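Local coordinates for contact-dependent inhibitor A (Enterobacter cloacae subsp. cloacae, PDB 4NTQ), which is the toxic C-terminal part of a contact-dependent inhibition effector, a ribosomal RNase delivered into target bacteria and captured here with its immunity protein CdiI, at residues 173-179 with 191-195. Sequence-based numbering, arbitrary orientation.
Sequences GFDRRIP and PVFYD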
ATOM      1  N   GLY A 173       5.903  10.231  18.939  1.00 69.36           N
ATOM      2  CA  GLY A 173       5.942  11.584  18.415  1.00 70.35           C
ATOM      3  C   GLY A 173       4.911  11.811  17.329  1.00 69.32           C
ATOM      4  O   GLY A 173       4.603  12.947  16.965  1.00 70.76           O
ATOM      5  N   PHE A 174       4.369  10.714  16.817  1.00 67.85           N
ATOM      6  CA  PHE A 174       3.431  10.755  15.707  1.00 61.02           C
ATOM      7  C   PHE A 174       2.018  11.072  16.199  1.00 69.65           C
ATOM      8  O   PHE A 174       1.154  10.201  16.264  1.00 66.69           O
ATOM      9  CB  PHE A 174       3.484   9.434  14.946  1.00 58.70           C
ATOM     10  CG  PHE A 174       4.816   9.165  14.294  1.00 62.48           C
ATOM     11  CD1 PHE A 174       4.985   9.347  12.929  1.00 59.82           C
ATOM     12  CD2 PHE A 174       5.902   8.743  15.045  1.00 65.13           C
ATOM     13  CE1 PHE A 174       6.212   9.100  12.323  1.00 51.42           C
ATOM     14  CE2 PHE A 174       7.130   8.502  14.449  1.00 58.55           C
ATOM     15  CZ  PHE A 174       7.285   8.683  13.086  1.00 51.44           C
ATOM     16  N   ASP A 175       1.806  12.343  16.529  1.00 78.31           N
ATOM     17  CA  ASP A 175       0.593  12.824  17.189  1.00 80.27           C
ATOM     18  C   ASP A 175      -0.659  12.819  16.329  1.00 76.99           C
ATOM     19  O   ASP A 175      -1.766  12.642  16.837  1.00 71.24           O
ATOM     20  CB  ASP A 175       0.811  14.256  17.678  1.00 89.72           C
ATOM     21  CG  ASP A 175       1.824  14.340  18.793  1.00105.16           C
ATOM     22  OD1 ASP A 175       1.970  13.346  19.534  1.00110.12           O
ATOM     23  OD2 ASP A 175       2.468  15.402  18.934  1.00111.24           O
ATOM     24  N   ARG A 176      -0.485  13.044  15.034  1.00 66.13           N
ATOM     25  CA  ARG A 176      -1.615  13.301  14.158  1.00 65.62           C
ATOM     26  C   ARG A 176      -2.114  12.029  13.481  1.00 61.36           C
ATOM     27  O   ARG A 176      -1.529  11.556  12.508  1.00 62.27           O
ATOM     28  CB  ARG A 176      -1.252  14.379  13.123  1.00 74.54           C
ATOM     29  CG  ARG A 176      -2.390  14.814  12.203  1.00 74.17           C
ATOM     30  CD  ARG A 176      -3.664  15.092  12.988  1.00 83.89           C
ATOM     31  NE  ARG A 176      -3.493  16.155  13.976  1.00 93.86           N
ATOM     32  CZ  ARG A 176      -4.411  16.499  14.878  1.00 94.83           C
ATOM     33  NH1 ARG A 176      -5.576  15.864  14.926  1.00 93.18           N
ATOM     34  NH2 ARG A 176      -4.165  17.480  15.735  1.00 96.60           N
ATOM     35  N   ARG A 177      -3.196  11.466  14.006  1.00 67.35           N
ATOM     36  CA  ARG A 177      -3.826  10.337  13.349  1.00 63.75           C
ATOM     37  C   ARG A 177      -4.471  10.826  12.068  1.00 57.79           C
ATOM     38  O   ARG A 177      -5.336  11.693  12.097  1.00 69.08           O
ATOM     39  CB  ARG A 177      -4.897   9.710  14.234  1.00 61.42           C
ATOM     40  CG  ARG A 177      -5.743   8.687  13.485  1.00 75.98           C
ATOM     41  CD  ARG A 177      -6.828   8.076  14.357  1.00 77.78           C
ATOM     42  NE  ARG A 177      -7.469   6.936  13.704  1.00 72.59           N
ATOM     43  CZ  ARG A 177      -8.601   7.006  13.008  1.00 71.45           C
ATOM     44  NH1 ARG A 177      -9.228   8.171  12.873  1.00 65.29           N
ATOM     45  NH2 ARG A 177      -9.105   5.909  12.446  1.00 65.65           N
ATOM     46  N   ILE A 178      -4.044  10.286  10.941  1.00 53.56           N
ATOM     47  CA  ILE A 178      -4.714  10.593   9.689  1.00 52.20           C
ATOM     48  C   ILE A 178      -5.507   9.384   9.239  1.00 54.68           C
ATOM     49  O   ILE A 178      -4.929   8.372   8.858  1.00 55.05           O
ATOM     50  CB  ILE A 178      -3.731  10.946   8.575  1.00 50.27           C
ATOM     51  CG1 ILE A 178      -2.844  12.120   8.989  1.00 52.43           C
ATOM     52  CG2 ILE A 178      -4.492  11.248   7.290  1.00 48.72           C
ATOM     53  CD1 ILE A 178      -1.761  12.434   7.974  1.00 50.49           C
ATOM     54  N   PRO A 179      -6.839   9.483   9.289  1.00 54.77           N
ATOM     55  CA  PRO A 179      -7.700   8.371   8.881  1.00 52.71           C
ATOM     56  C   PRO A 179      -7.787   8.303   7.368  1.00 54.35           C
ATOM     57  O   PRO A 179      -7.632   9.332   6.712  1.00 51.40           O
ATOM     58  CB  PRO A 179      -9.057   8.749   9.471  1.00 57.49           C
ATOM     59  CG  PRO A 179      -9.024  10.246   9.531  1.00 59.51           C
ATOM     60  CD  PRO A 179      -7.605  10.625   9.820  1.00 57.51           C
ATOM     61  N   PRO A 191      -5.320   3.453   9.586  1.00 48.86           N
ATOM     62  CA  PRO A 191      -4.955   4.856   9.510  1.00 49.10           C
ATOM     63  C   PRO A 191      -3.459   4.963   9.363  1.00 47.42           C
ATOM     64  O   PRO A 191      -2.746   3.971   9.344  1.00 44.94           O
ATOM     65  CB  PRO A 191      -5.332   5.360  10.892  1.00 55.39           C
ATOM     66  CG  PRO A 191      -4.930   4.219  11.768  1.00 55.21           C
ATOM     67  CD  PRO A 191      -5.266   2.967  10.975  1.00 57.38           C
ATOM     68  N   VAL A 192      -2.997   6.197   9.303  1.00 52.21           N
ATOM     69  CA  VAL A 192      -1.597   6.503   9.188  1.00 47.51           C
ATOM     70  C   VAL A 192      -1.337   7.563  10.272  1.00 56.52           C
ATOM     71  O   VAL A 192      -2.184   8.424  10.503  1.00 56.48           O
ATOM     72  CB  VAL A 192      -1.335   7.033   7.757  1.00 43.49           C
ATOM     73  CG1 VAL A 192      -0.397   8.175   7.760  1.00 42.46           C
ATOM     74  CG2 VAL A 192      -0.859   5.921   6.838  1.00 36.62           C
ATOM     75  N   PHE A 193      -0.197   7.480  10.958  1.00 45.40           N
ATOM     76  CA  PHE A 193       0.136   8.443  12.003  1.00 52.18           C
ATOM     77  C   PHE A 193       1.306   9.349  11.610  1.00 57.54           C
ATOM     78  O   PHE A 193       2.350   8.879  11.165  1.00 55.20           O
ATOM     79  CB  PHE A 193       0.394   7.728  13.334  1.00 54.90           C
ATOM     80  CG  PHE A 193      -0.773   6.889  13.796  1.00 59.43           C
ATOM     81  CD1 PHE A 193      -1.772   7.438  14.586  1.00 60.77           C
ATOM     82  CD2 PHE A 193      -0.884   5.562  13.412  1.00 51.45           C
ATOM     83  CE1 PHE A 193      -2.845   6.674  15.001  1.00 58.63           C
ATOM     84  CE2 PHE A 193      -1.961   4.793  13.825  1.00 55.46           C
ATOM     85  CZ  PHE A 193      -2.941   5.350  14.621  1.00 57.29           C
ATOM     86  N   TYR A 194       1.117  10.652  11.794  1.00 56.54           N
ATOM     87  CA  TYR A 194       2.003  11.661  11.226  1.00 59.53           C
ATOM     88  C   TYR A 194       2.949  12.289  12.257  1.00 75.13           C
ATOM     89  O   TYR A 194       2.543  12.628  13.368  1.00 76.44           O
ATOM     90  CB  TYR A 194       1.157  12.744  10.565  1.00 63.53           C
ATOM     91  CG  TYR A 194       1.920  13.727   9.721  1.00 61.56           C
ATOM     92  CD1 TYR A 194       1.514  15.054   9.647  1.00 65.52           C
ATOM     93  CD2 TYR A 194       3.033  13.339   8.990  1.00 60.29           C
ATOM     94  CE1 TYR A 194       2.189  15.967   8.877  1.00 63.53           C
ATOM     95  CE2 TYR A 194       3.716  14.247   8.200  1.00 63.40           C
ATOM     96  CZ  TYR A 194       3.290  15.563   8.154  1.00 64.67           C
ATOM     97  OH  TYR A 194       3.955  16.483   7.383  1.00 62.51           O
ATOM     98  N   ASP A 195       4.208  12.444  11.859  1.00 83.24           N
ATOM     99  CA  ASP A 195       5.268  12.971  12.706  1.00 83.97           C
ATOM    100  C   ASP A 195       5.279  14.464  12.614  1.00 60.94           C
ATOM    101  O   ASP A 195       5.817  15.139  13.478  1.00 64.38           O
ATOM    102  CB  ASP A 195       6.623  12.501  12.165  1.00 55.25           C
ATOM    103  CG  ASP A 195       7.596  12.183  13.262  1.00 72.15           C
ATOM    104  OD1 ASP A 195       7.213  12.250  14.447  1.00 76.83           O
ATOM    105  OD2 ASP A 195       8.739  11.832  12.945  1.00 69.77           O
TER
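Phe-174 lays its ring flat against the carboxylate of Asp-195, the two planes only 7° apart, with OD1 of Asp-195 over the ring centre. Its CG sits beside the backbone N (chi1 -64°), a rotation that turns the ring toward 191-195, against Asp-195 and with CD1 3.2 Å from O of Phe-193. Next to it a classic beta bulge sets Asp-175 and Arg-176 together against Tyr-194; N of Arg-176 makes only a weak hydrogen bond to O of Tyr-194, whereas N of Tyr-194 reaches O of Arg-176 at 2.9 Å. Further along, Ile-178 and Val-192 exchange both backbone hydrogen bonds, the N of Ile-178 meeting O of Val-192 at 2.7 Å, almost straight on to the carbonyl. On one face Arg-177 runs extended across Phe-193, its CB 3.7 Å from CE1 of Phe-193; both touch Gln-166 of helix 164-170, and NH1 of Arg-177 hydrogen-bonds to O of Asn-186 in a loop. The other face carries Ile-178 and Tyr-194 side by side, CD1 of Ile-178 3.9 Å from CB of Tyr-194. There Tyr-194 stacks on Tyr-199, while Ile-178 and Val-192 offer an apolar patch to Phe-76 of the CdiI chain. At the bulged end, a carboxylate lying flat on a ring makes no hydrogen bond to it, which implies that Phe-174 and Asp-195 are joined mainly by close packing.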